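Side-chain contacts in Lmo0305 protein (Listeria monocytogenes, PDB 3PJ0), which is of unknown function but belongs to the beta-eliminating lyase family, with the fold of pyridoxal phosphate-dependent aminotransferases: residues Val67-Gly72 against Gln76-Arg81; Leu80-Asp85 against Lys229-Arg234; Glu101-Asp106 against Pro146-Gly151; Lys109-Ile114 against Arg233-Asp238. One frame throughout, in Å; residues are numbered along the deposited sequence. Where two conformers were deposited one is given.

Interaction 1 of 4, residues Val67-Gly72 against Gln76-Arg81; sequences VFFPSG and QQIALR
The base of the Gln76 side chain lies against the carbonyl oxygen of Gly72, one helical turn earlier. Its CB lies 3.5 Å from Gly72 O, and CG comes equally close to the same oxygen, so the aliphatic base of the chain covers one flank of that acceptor. CG sits beside the backbone N (chi1 -65°), and from there the chain runs on extended, which carries the amide well past the backbone. At the tip NE2 gives a hydrogen to a water 2.8 Å away; the water in turn makes a weak bond to Gly72 O. The same NE2 also bonds to Asp177 OD2, and OE1 takes its bond from His175 NE2. Gly72 O is held more firmly by the helix itself, through Gln76 N at 3.0 Å and an N-H...O angle of 161°. This is the first turn of helix 72-87, directly after strand 65-69, an end strand of the seven-stranded sheet of the fold. Gly72 N, at the start of that turn, bonds the phosphate oxygen OP1 of the pyridoxal phosphate-lysine residue at position 208. Further along, Ile78 reaches back to the strand: its CD1 lies obliquely against the Phe69 ring, 3.6 Å from CE1 and only slightly farther from CZ, while helix 222-234 packs on both, Lys232 on Phe69 and Trp231 on Ile78.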
# COMPACT_ATOMS: atom_id res chain seq x y z
N VAL A 67 -1.11 4.80 -13.63
CA VAL A 67 -1.75 4.65 -12.35
C VAL A 67 -0.66 4.51 -11.29
O VAL A 67 0.30 3.73 -11.43
CB VAL A 67 -2.75 3.45 -12.29
CG1 VAL A 67 -2.15 2.23 -12.90
CG2 VAL A 67 -3.24 3.19 -10.84
N PHE A 68 -0.82 5.29 -10.23
CA PHE A 68 0.11 5.23 -9.13
C PHE A 68 -0.26 4.06 -8.19
O PHE A 68 -1.38 3.99 -7.66
CB PHE A 68 0.17 6.56 -8.36
CG PHE A 68 1.26 6.58 -7.32
CD1 PHE A 68 2.53 6.98 -7.65
CD2 PHE A 68 1.00 6.16 -6.01
CE1 PHE A 68 3.55 7.00 -6.70
CE2 PHE A 68 2.01 6.15 -5.06
CZ PHE A 68 3.30 6.56 -5.40
N PHE A 69 0.72 3.18 -7.97
CA PHE A 69 0.57 2.00 -7.11
C PHE A 69 1.44 2.03 -5.85
O PHE A 69 2.54 2.53 -5.89
CB PHE A 69 1.00 0.76 -7.90
CG PHE A 69 -0.11 0.10 -8.71
CD1 PHE A 69 -0.99 -0.80 -8.10
CD2 PHE A 69 -0.25 0.35 -10.07
CE1 PHE A 69 -2.00 -1.41 -8.85
CE2 PHE A 69 -1.26 -0.32 -10.84
CZ PHE A 69 -2.13 -1.17 -10.21
N PRO A 70 0.94 1.48 -4.73
CA PRO A 70 1.81 1.44 -3.56
C PRO A 70 3.09 0.62 -3.79
O PRO A 70 4.12 0.89 -3.16
CB PRO A 70 0.94 0.77 -2.49
CG PRO A 70 -0.20 0.11 -3.24
CD PRO A 70 -0.40 0.91 -4.45
N SER A 71 3.03 -0.37 -4.67
CA SER A 71 4.19 -1.21 -4.95
C SER A 71 4.22 -1.77 -6.36
O SER A 71 3.17 -1.94 -7.03
CB SER A 71 4.19 -2.40 -3.98
OG SER A 71 3.17 -3.31 -4.31
N GLY A 72 5.44 -2.06 -6.80
CA GLY A 72 5.68 -2.76 -8.04
C GLY A 72 5.23 -4.21 -7.96
O GLY A 72 4.84 -4.76 -8.97
N GLN A 76 2.89 -5.23 -11.15
CA GLN A 76 3.36 -6.14 -12.22
C GLN A 76 2.56 -7.44 -12.32
O GLN A 76 2.29 -7.89 -13.42
CB GLN A 76 4.85 -6.38 -12.12
CG GLN A 76 5.64 -5.13 -12.36
CD GLN A 76 7.05 -5.44 -12.80
OE1 GLN A 76 7.43 -5.15 -13.94
NE2 GLN A 76 7.82 -6.09 -11.92
N GLN A 77 2.18 -8.02 -11.17
CA GLN A 77 1.27 -9.19 -11.20
C GLN A 77 -0.02 -8.82 -11.95
O GLN A 77 -0.57 -9.61 -12.74
CB GLN A 77 0.90 -9.58 -9.79
CG GLN A 77 1.98 -10.22 -8.98
CD GLN A 77 1.44 -10.53 -7.61
OE1 GLN A 77 0.25 -10.87 -7.48
NE2 GLN A 77 2.30 -10.43 -6.58
N ILE A 78 -0.53 -7.62 -11.66
CA ILE A 78 -1.73 -7.08 -12.32
C ILE A 78 -1.51 -6.88 -13.83
O ILE A 78 -2.38 -7.27 -14.63
CB ILE A 78 -2.20 -5.76 -11.64
CG1 ILE A 78 -2.74 -6.08 -10.26
CG2 ILE A 78 -3.28 -5.00 -12.50
CD1 ILE A 78 -2.99 -4.81 -9.37
N ALA A 79 -0.36 -6.33 -14.23
CA ALA A 79 -0.09 -6.11 -15.64
C ALA A 79 -0.16 -7.44 -16.40
O ALA A 79 -0.82 -7.53 -17.44
CB ALA A 79 1.31 -5.40 -15.85
N LEU A 80 0.52 -8.46 -15.88
CA LEU A 80 0.58 -9.78 -16.53
C LEU A 80 -0.80 -10.45 -16.59
O LEU A 80 -1.13 -11.09 -17.63
CB LEU A 80 1.64 -10.69 -15.86
CG LEU A 80 3.09 -10.14 -15.86
CD1 LEU A 80 4.07 -11.07 -15.22
CD2 LEU A 80 3.53 -9.75 -17.31
N ARG A 81 -1.61 -10.30 -15.54
CA ARG A 81 -3.00 -10.81 -15.59
C ARG A 81 -3.86 -10.14 -16.68
O ARG A 81 -4.62 -10.81 -17.39
CB ARG A 81 -3.69 -10.69 -14.21
CG ARG A 81 -5.18 -11.15 -14.20
CD ARG A 81 -5.38 -12.59 -14.64
NE ARG A 81 -6.81 -12.87 -14.70
CZ ARG A 81 -7.54 -13.29 -13.67
NH1 ARG A 81 -6.99 -13.57 -12.49
NH2 ARG A 81 -8.85 -13.46 -13.84
O HOH W 1 7.05 -6.72 -9.29

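Interaction 2 of 4, residues Leu80-Asp85 against Lys229-Arg234; sequences LRIWAD and KIWKRR
Arg81 lays its aliphatic part over one face of the Trp231 indole, with CG above the rim of the six-membered ring, 3.5 Å from CZ2. The chain then bends sharply at chi2 (58°), which swings the guanidinium round the outer margin of the indole instead of flat across it. The two planes stand 61° apart, so the ring presents CH2 to one face of the guanidinium, 3.4 Å from NH1. Asp85, one turn later on the same helix, steadies the guanidinium at that tilt with a salt bridge from Arg81 NE to OD1 at 3.0 Å and a weaker bond to OD2. Gln112 OE1 holds Arg81 NH1 as well. The edge of the indole is served by water: Trp231 NE1 donates to a water 2.7 Å away, and this water donates to Asp85 OD2 at 2.8 Å. Helices 72-87 and 222-234 each follow one of two neighbouring antiparallel strands, 65-69 and 216-220, at one side of the main sheet of this aminotransferase-like fold. Their local axes pass 11.5 Å apart, with the chain directions 125° from each other, and Trp231 fills the gap. Ile82 CG1 lies 3.9 Å from Trp231 CD1, on the five-membered ring. On the opposite face of the indole Arg234 makes a cation-pi contact from its own helix, NH1 lying over the rim. Leu111 of the second subunit packs against Trp231 as well.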
# COMPACT_ATOMS: atom_id res chain seq x y z
N LEU A 80 0.52 -8.46 -15.88
CA LEU A 80 0.58 -9.78 -16.53
C LEU A 80 -0.80 -10.45 -16.59
O LEU A 80 -1.13 -11.09 -17.63
CB LEU A 80 1.64 -10.69 -15.86
CG LEU A 80 3.09 -10.14 -15.86
CD1 LEU A 80 4.07 -11.07 -15.22
CD2 LEU A 80 3.53 -9.75 -17.31
N ARG A 81 -1.61 -10.30 -15.54
CA ARG A 81 -3.00 -10.81 -15.59
C ARG A 81 -3.86 -10.14 -16.68
O ARG A 81 -4.62 -10.81 -17.39
CB ARG A 81 -3.69 -10.69 -14.21
CG ARG A 81 -5.18 -11.15 -14.20
CD ARG A 81 -5.38 -12.59 -14.64
NE ARG A 81 -6.81 -12.87 -14.70
CZ ARG A 81 -7.54 -13.29 -13.67
NH1 ARG A 81 -6.99 -13.57 -12.49
NH2 ARG A 81 -8.85 -13.46 -13.84
N ILE A 82 -3.76 -8.82 -16.81
CA ILE A 82 -4.50 -8.13 -17.83
C ILE A 82 -4.12 -8.68 -19.22
O ILE A 82 -5.01 -9.01 -20.02
CB ILE A 82 -4.27 -6.62 -17.76
CG1 ILE A 82 -4.82 -6.07 -16.45
CG2 ILE A 82 -4.91 -5.86 -18.97
CD1 ILE A 82 -4.38 -4.63 -16.10
N TRP A 83 -2.82 -8.81 -19.51
CA TRP A 83 -2.40 -9.35 -20.81
C TRP A 83 -2.81 -10.82 -20.97
O TRP A 83 -3.18 -11.22 -22.04
CB TRP A 83 -0.92 -9.14 -21.08
CG TRP A 83 -0.49 -7.70 -21.16
CD1 TRP A 83 0.51 -7.12 -20.47
CD2 TRP A 83 -1.11 -6.66 -21.93
NE1 TRP A 83 0.59 -5.79 -20.75
CE2 TRP A 83 -0.40 -5.47 -21.64
CE3 TRP A 83 -2.18 -6.61 -22.83
CZ2 TRP A 83 -0.72 -4.25 -22.24
CZ3 TRP A 83 -2.51 -5.38 -23.41
CH2 TRP A 83 -1.78 -4.22 -23.12
N ALA A 84 -2.79 -11.61 -19.89
CA ALA A 84 -3.23 -13.01 -19.96
C ALA A 84 -4.72 -13.09 -20.35
O ALA A 84 -5.12 -13.94 -21.19
CB ALA A 84 -2.98 -13.74 -18.63
N ASP A 85 -5.52 -12.21 -19.76
CA ASP A 85 -6.94 -12.13 -20.10
C ASP A 85 -7.18 -11.71 -21.55
O ASP A 85 -8.04 -12.27 -22.20
CB ASP A 85 -7.68 -11.19 -19.17
CG ASP A 85 -7.92 -11.78 -17.78
OD1 ASP A 85 -7.72 -13.01 -17.56
OD2 ASP A 85 -8.34 -10.99 -16.91
N LYS A 229 -6.79 -0.36 -12.63
CA LYS A 229 -7.39 0.31 -11.49
C LYS A 229 -8.44 -0.56 -10.80
O LYS A 229 -8.58 -0.52 -9.57
CB LYS A 229 -7.96 1.68 -11.89
CG LYS A 229 -6.89 2.68 -12.25
CD LYS A 229 -7.45 4.08 -12.42
CE LYS A 229 -6.40 5.06 -12.87
NZ LYS A 229 -6.96 6.47 -12.85
N ILE A 230 -9.15 -1.37 -11.58
CA ILE A 230 -10.10 -2.31 -11.01
C ILE A 230 -9.34 -3.35 -10.16
O ILE A 230 -9.71 -3.61 -9.02
CB ILE A 230 -10.94 -3.02 -12.07
CG1 ILE A 230 -11.77 -1.99 -12.84
CG2 ILE A 230 -11.83 -4.08 -11.41
CD1 ILE A 230 -12.65 -2.59 -13.92
N TRP A 231 -8.26 -3.88 -10.71
CA TRP A 231 -7.43 -4.85 -9.99
C TRP A 231 -6.79 -4.22 -8.77
O TRP A 231 -6.63 -4.88 -7.74
CB TRP A 231 -6.33 -5.46 -10.91
CG TRP A 231 -6.83 -6.53 -11.83
CD1 TRP A 231 -7.00 -6.44 -13.18
CD2 TRP A 231 -7.22 -7.86 -11.47
NE1 TRP A 231 -7.49 -7.64 -13.68
CE2 TRP A 231 -7.60 -8.53 -12.65
CE3 TRP A 231 -7.25 -8.57 -10.26
CZ2 TRP A 231 -8.05 -9.87 -12.64
CZ3 TRP A 231 -7.69 -9.89 -10.27
CH2 TRP A 231 -8.09 -10.51 -11.44
N LYS A 232 -6.40 -2.95 -8.86
CA LYS A 232 -5.81 -2.23 -7.70
C LYS A 232 -6.77 -2.28 -6.48
O LYS A 232 -6.32 -2.51 -5.34
CB LYS A 232 -5.45 -0.77 -8.04
CG LYS A 232 -4.64 -0.08 -6.91
CD LYS A 232 -4.00 1.28 -7.29
CE LYS A 232 -5.00 2.41 -7.37
NZ LYS A 232 -4.35 3.73 -7.61
N ARG A 233 -8.05 -2.03 -6.71
CA ARG A 233 -9.04 -2.10 -5.62
C ARG A 233 -9.15 -3.52 -5.08
O ARG A 233 -9.18 -3.73 -3.87
CB ARG A 233 -10.38 -1.55 -6.04
CG ARG A 233 -11.48 -1.81 -4.99
CD ARG A 233 -12.30 -0.60 -4.74
NE ARG A 233 -11.56 0.37 -3.95
CZ ARG A 233 -11.51 0.41 -2.61
NH1 ARG A 233 -12.18 -0.46 -1.86
NH2 ARG A 233 -10.79 1.33 -2.00
N ARG A 234 -9.15 -4.51 -5.97
CA ARG A 234 -9.21 -5.92 -5.56
C ARG A 234 -8.03 -6.31 -4.65
O ARG A 234 -8.18 -7.05 -3.66
CB ARG A 234 -9.22 -6.82 -6.80
CG ARG A 234 -10.52 -6.74 -7.61
CD ARG A 234 -10.44 -7.62 -8.84
NE ARG A 234 -11.67 -7.59 -9.60
CZ ARG A 234 -11.84 -8.10 -10.83
NH1 ARG A 234 -10.83 -8.70 -11.48
NH2 ARG A 234 -13.04 -8.02 -11.41
O HOH W 2 -7.91 -8.25 -16.31

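Interaction 3 of 4, residues Glu101-Asp106 against Pro146-Gly151; sequences EIHEQD and PQREIG
Glu149 OE2 is gripped by two nitrogens at once, one from each segment. His103 NE2 donates to it across the contact at 2.7 Å with an N-H...O angle of 163°, and Arg148 NH1 bonds to it from the preceding residue, at 2.8 Å, as part of a salt bridge. The two donors approach from opposite faces of the carboxylate, each well out of its plane. On the histidine side the geometry is more regular: the oxygen lies almost in the ring plane, at the edge beyond NE2. The imidazole and carboxylate planes are turned 44° against each other. A bend at chi2 (-74°) brings the Glu149 carboxylate round to meet the imidazole. Ile102 approaches from the same side as His103, its CD1 4.1 Å from Glu149 CD, while its CG1 lies over one face of the His103 ring. The contact joins the end of the short helix 99-102 and the turn after it to the 3-10 segment in the loop after strand 140-144. Arg148 has a further anchor, NE forming a salt bridge with Glu333, and the backbone oxygen of His103 is bonded by Arg233 of the second subunit, so this surface contact lies next to the dimer interface. A 2-methylpentane-2,4-diol molecule is modelled about 4 Å from the Glu149 side chain. With one carboxylate oxygen accepting from both an arginine and a histidine, negative charge is probably drawn toward OE2, and the shared oxygen probably holds the two donors in place, NH1 of Arg148 and NE2 of His103 being 4.0 Å apart.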
# COMPACT_ATOMS: atom_id res chain seq x y z
N GLU A 101 9.47 -14.02 -9.83
CA GLU A 101 9.75 -15.43 -9.61
C GLU A 101 10.35 -15.71 -8.24
O GLU A 101 10.05 -16.74 -7.64
CB GLU A 101 10.71 -15.91 -10.68
CG GLU A 101 10.99 -17.39 -10.67
CD GLU A 101 9.78 -18.24 -11.05
OE1 GLU A 101 8.77 -17.69 -11.55
OE2 GLU A 101 9.86 -19.48 -10.86
N ILE A 102 11.20 -14.79 -7.76
CA ILE A 102 11.95 -15.05 -6.52
C ILE A 102 11.75 -14.14 -5.31
O ILE A 102 12.12 -14.54 -4.20
CB ILE A 102 13.48 -15.12 -6.83
CG1 ILE A 102 14.04 -13.77 -7.26
CG2 ILE A 102 13.77 -16.19 -7.94
CD1 ILE A 102 15.57 -13.77 -7.43
N HIS A 103 11.19 -12.94 -5.49
CA HIS A 103 11.09 -12.00 -4.38
C HIS A 103 9.67 -11.62 -3.93
O HIS A 103 9.53 -10.73 -3.11
CB HIS A 103 11.86 -10.70 -4.67
CG HIS A 103 13.34 -10.88 -4.83
ND1 HIS A 103 14.14 -11.43 -3.85
CD2 HIS A 103 14.17 -10.49 -5.82
CE1 HIS A 103 15.40 -11.41 -4.26
NE2 HIS A 103 15.44 -10.86 -5.46
N GLU A 104 8.65 -12.33 -4.40
CA GLU A 104 7.28 -11.97 -4.06
C GLU A 104 6.49 -13.11 -3.42
O GLU A 104 5.25 -13.13 -3.47
CB GLU A 104 6.58 -11.40 -5.30
CG GLU A 104 7.27 -10.15 -5.90
CD GLU A 104 6.64 -9.73 -7.24
OE1 GLU A 104 5.51 -10.16 -7.54
OE2 GLU A 104 7.28 -8.97 -7.99
N GLN A 105 7.21 -14.04 -2.80
CA GLN A 105 6.57 -15.20 -2.15
C GLN A 105 5.58 -15.91 -3.10
O GLN A 105 4.54 -16.38 -2.66
CB GLN A 105 5.86 -14.80 -0.84
CG GLN A 105 6.80 -14.43 0.30
CD GLN A 105 7.53 -15.63 0.89
OE1 GLN A 105 7.23 -16.78 0.58
NE2 GLN A 105 8.48 -15.35 1.77
N ASP A 106 5.93 -15.97 -4.39
CA ASP A 106 5.15 -16.70 -5.41
C ASP A 106 3.77 -16.10 -5.65
O ASP A 106 2.84 -16.81 -6.08
CB ASP A 106 5.01 -18.17 -5.01
CG ASP A 106 6.33 -18.78 -4.56
OD1 ASP A 106 7.32 -18.71 -5.32
OD2 ASP A 106 6.36 -19.27 -3.42
N PRO A 146 17.93 -2.79 -16.05
CA PRO A 146 18.86 -3.84 -16.38
C PRO A 146 18.52 -5.05 -15.55
O PRO A 146 17.66 -4.93 -14.68
CB PRO A 146 20.19 -3.24 -15.95
CG PRO A 146 19.85 -2.48 -14.75
CD PRO A 146 18.43 -1.97 -14.93
N GLN A 147 19.20 -6.18 -15.75
CA GLN A 147 18.91 -7.40 -15.00
C GLN A 147 19.71 -7.35 -13.71
O GLN A 147 20.89 -7.72 -13.67
CB GLN A 147 19.24 -8.66 -15.80
CG GLN A 147 18.65 -9.92 -15.19
CD GLN A 147 17.17 -10.11 -15.54
OE1 GLN A 147 16.83 -10.18 -16.72
NE2 GLN A 147 16.30 -10.17 -14.53
N ARG A 148 19.06 -6.87 -12.67
CA ARG A 148 19.74 -6.61 -11.39
C ARG A 148 20.44 -7.80 -10.74
O ARG A 148 21.55 -7.65 -10.24
CB ARG A 148 18.74 -6.02 -10.41
CG ARG A 148 19.31 -5.71 -9.02
CD ARG A 148 19.07 -6.85 -8.00
NE ARG A 148 19.41 -6.36 -6.67
CZ ARG A 148 18.92 -6.79 -5.49
NH1 ARG A 148 18.05 -7.78 -5.41
NH2 ARG A 148 19.32 -6.20 -4.37
N GLU A 149 19.81 -8.97 -10.74
CA GLU A 149 20.37 -10.14 -10.05
C GLU A 149 21.66 -10.66 -10.68
O GLU A 149 22.40 -11.42 -10.04
CB GLU A 149 19.35 -11.26 -9.93
CG GLU A 149 18.12 -10.85 -9.13
CD GLU A 149 18.33 -10.75 -7.62
OE1 GLU A 149 19.23 -11.39 -7.07
OE2 GLU A 149 17.53 -10.03 -7.00
N ILE A 150 21.95 -10.25 -11.91
CA ILE A 150 23.21 -10.66 -12.55
C ILE A 150 24.18 -9.45 -12.67
O ILE A 150 25.08 -9.43 -13.49
CB ILE A 150 23.00 -11.45 -13.86
CG1 ILE A 150 22.24 -10.65 -14.92
CG2 ILE A 150 22.25 -12.73 -13.58
CD1 ILE A 150 22.19 -11.37 -16.25
N GLY A 151 23.96 -8.46 -11.83
CA GLY A 151 24.84 -7.32 -11.75
C GLY A 151 24.40 -6.07 -12.46
O GLY A 151 25.14 -5.10 -12.47

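Interaction 4 of 4, residues Lys109-Ile114 against Arg233-Asp238; sequences KELQQI and RRYGGD
Gln112 and Tyr235 run toward each other from opposite directions, joining the last turn of helix 107-112 to the point where helix 222-234 ends in a Schellman motif, with Gly236 at positive phi. Amide and phenol ring are nearly coplanar, 19° apart. Gln112 NE2 donates to Tyr235 OH at 2.9 Å, and the bond is almost straight, 175°, with the hydroxyl oxygen in the amide plane. The bend at Gln112 chi2 (-59°) is what points the amide at the ring edge. Both partners are secured again: Gln112 OE1 bonds to Arg81, and Tyr235 OH also bonds to Gln77 OE1, so the buried hydroxyl joins Gln112 to Gln77. Leu111 crosses the phenol at a slant, its CD1 3.8 Å from Tyr235 CE2. The second subunit is close here, its own Leu111 packing on both Gln112 and Tyr235. Past the Schellman turn the chain doubles back, and Arg233 holds Asp238 side-on, with two nitrogens on one oxygen. Arg233 NE reaches the anti lone pair of Asp238 OD2 at 2.9 Å, while NH2 meets the same oxygen from above the carboxylate plane at 3.2 Å.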
# COMPACT_ATOMS: atom_id res chain seq x y z
N LYS A 109 2.04 -16.76 -9.11
CA LYS A 109 1.50 -18.13 -9.15
C LYS A 109 0.27 -18.33 -8.25
O LYS A 109 -0.74 -18.93 -8.65
CB LYS A 109 2.61 -19.10 -8.74
CG LYS A 109 3.80 -19.10 -9.75
CD LYS A 109 4.96 -19.91 -9.25
CE LYS A 109 6.22 -19.72 -10.17
NZ LYS A 109 7.42 -20.38 -9.56
N GLU A 110 0.35 -17.83 -7.02
CA GLU A 110 -0.69 -18.10 -6.02
C GLU A 110 -1.93 -17.24 -6.16
O GLU A 110 -3.04 -17.69 -5.83
CB GLU A 110 -0.13 -17.92 -4.60
CG GLU A 110 1.01 -18.86 -4.22
CD GLU A 110 0.59 -20.26 -3.80
OE1 GLU A 110 -0.59 -20.68 -4.00
OE2 GLU A 110 1.47 -20.97 -3.27
N LEU A 111 -1.76 -15.99 -6.60
CA LEU A 111 -2.88 -15.07 -6.73
C LEU A 111 -3.46 -15.02 -8.15
O LEU A 111 -4.65 -14.77 -8.33
CB LEU A 111 -2.50 -13.66 -6.27
CG LEU A 111 -2.31 -13.46 -4.75
CD1 LEU A 111 -1.74 -12.10 -4.46
CD2 LEU A 111 -3.64 -13.72 -3.98
N GLN A 112 -2.63 -15.30 -9.15
CA GLN A 112 -3.09 -15.20 -10.53
C GLN A 112 -3.10 -16.54 -11.28
O GLN A 112 -3.60 -16.63 -12.41
CB GLN A 112 -2.26 -14.16 -11.30
CG GLN A 112 -2.39 -12.72 -10.82
CD GLN A 112 -3.82 -12.21 -10.89
OE1 GLN A 112 -4.63 -12.70 -11.67
NE2 GLN A 112 -4.14 -11.23 -10.06
N GLN A 113 -2.58 -17.60 -10.65
CA GLN A 113 -2.49 -18.92 -11.30
C GLN A 113 -1.89 -18.79 -12.71
O GLN A 113 -2.33 -19.45 -13.66
CB GLN A 113 -3.85 -19.64 -11.38
CG GLN A 113 -4.42 -20.00 -10.04
CD GLN A 113 -5.16 -18.87 -9.44
OE1 GLN A 113 -5.98 -18.25 -10.12
NE2 GLN A 113 -4.92 -18.60 -8.17
N ILE A 114 -0.90 -17.91 -12.81
CA ILE A 114 -0.11 -17.73 -14.03
C ILE A 114 1.13 -18.64 -13.94
O ILE A 114 1.73 -18.81 -12.86
CB ILE A 114 0.23 -16.25 -14.24
CG1 ILE A 114 -1.03 -15.55 -14.78
CG2 ILE A 114 1.52 -16.06 -15.14
CD1 ILE A 114 -0.91 -14.01 -14.99
N ARG A 233 -8.05 -2.03 -6.71
CA ARG A 233 -9.04 -2.10 -5.62
C ARG A 233 -9.15 -3.52 -5.08
O ARG A 233 -9.18 -3.73 -3.87
CB ARG A 233 -10.38 -1.55 -6.04
CG ARG A 233 -11.48 -1.81 -4.99
CD ARG A 233 -12.30 -0.60 -4.74
NE ARG A 233 -11.56 0.37 -3.95
CZ ARG A 233 -11.51 0.41 -2.61
NH1 ARG A 233 -12.18 -0.46 -1.86
NH2 ARG A 233 -10.79 1.33 -2.00
N ARG A 234 -9.15 -4.51 -5.97
CA ARG A 234 -9.21 -5.92 -5.56
C ARG A 234 -8.03 -6.31 -4.65
O ARG A 234 -8.18 -7.05 -3.66
CB ARG A 234 -9.22 -6.82 -6.80
CG ARG A 234 -10.52 -6.74 -7.61
CD ARG A 234 -10.44 -7.62 -8.84
NE ARG A 234 -11.67 -7.59 -9.60
CZ ARG A 234 -11.84 -8.10 -10.83
NH1 ARG A 234 -10.83 -8.70 -11.48
NH2 ARG A 234 -13.04 -8.02 -11.41
N TYR A 235 -6.85 -5.80 -5.01
CA TYR A 235 -5.63 -6.11 -4.24
C TYR A 235 -5.50 -5.33 -2.93
O TYR A 235 -4.55 -5.53 -2.15
CB TYR A 235 -4.38 -5.82 -5.11
CG TYR A 235 -3.84 -7.01 -5.89
CD1 TYR A 235 -4.43 -7.44 -7.08
CD2 TYR A 235 -2.67 -7.65 -5.48
CE1 TYR A 235 -3.91 -8.50 -7.81
CE2 TYR A 235 -2.12 -8.74 -6.22
CZ TYR A 235 -2.74 -9.14 -7.37
OH TYR A 235 -2.20 -10.19 -8.10
N GLY A 236 -6.41 -4.40 -2.66
CA GLY A 236 -6.24 -3.58 -1.46
C GLY A 236 -5.17 -2.52 -1.58
O GLY A 236 -4.59 -2.10 -0.56
N GLY A 237 -4.90 -2.10 -2.82
CA GLY A 237 -3.96 -1.00 -3.12
C GLY A 237 -4.61 0.38 -3.35
O GLY A 237 -3.92 1.40 -3.45
N ASP A 238 -5.96 0.43 -3.41
CA ASP A 238 -6.66 1.70 -3.66
C ASP A 238 -6.87 2.37 -2.33
O ASP A 238 -7.98 2.48 -1.81
CB ASP A 238 -8.00 1.43 -4.38
CG ASP A 238 -8.72 2.68 -4.81
OD1 ASP A 238 -8.07 3.71 -5.15
OD2 ASP A 238 -9.97 2.63 -4.83

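Interactions 1, 2 and 4 form one cluster, their centres 8 to 9 Å apart, around helices 72-87 and 222-234. Interactions 1 and 2 share the first of these, interactions 2 and 4 the second, and Arg81 to Gln112 ties in helix 107-112. Interaction 3 lies apart, its centre about 16 Å from that of interaction 1 and 21 Å from that of interaction 2, but the Glu101-Lys109 salt bridge connects it with interaction 4. Along the chain, interaction 1 closes first, interaction 3 nests inside the loop that interaction 2 closes, and interactions 3 and 4 alternate. All four touch the second subunit, and interaction 1 also holds Gly72, which bonds the cofactor phosphate, so the cluster lies between cofactor and dimer interface.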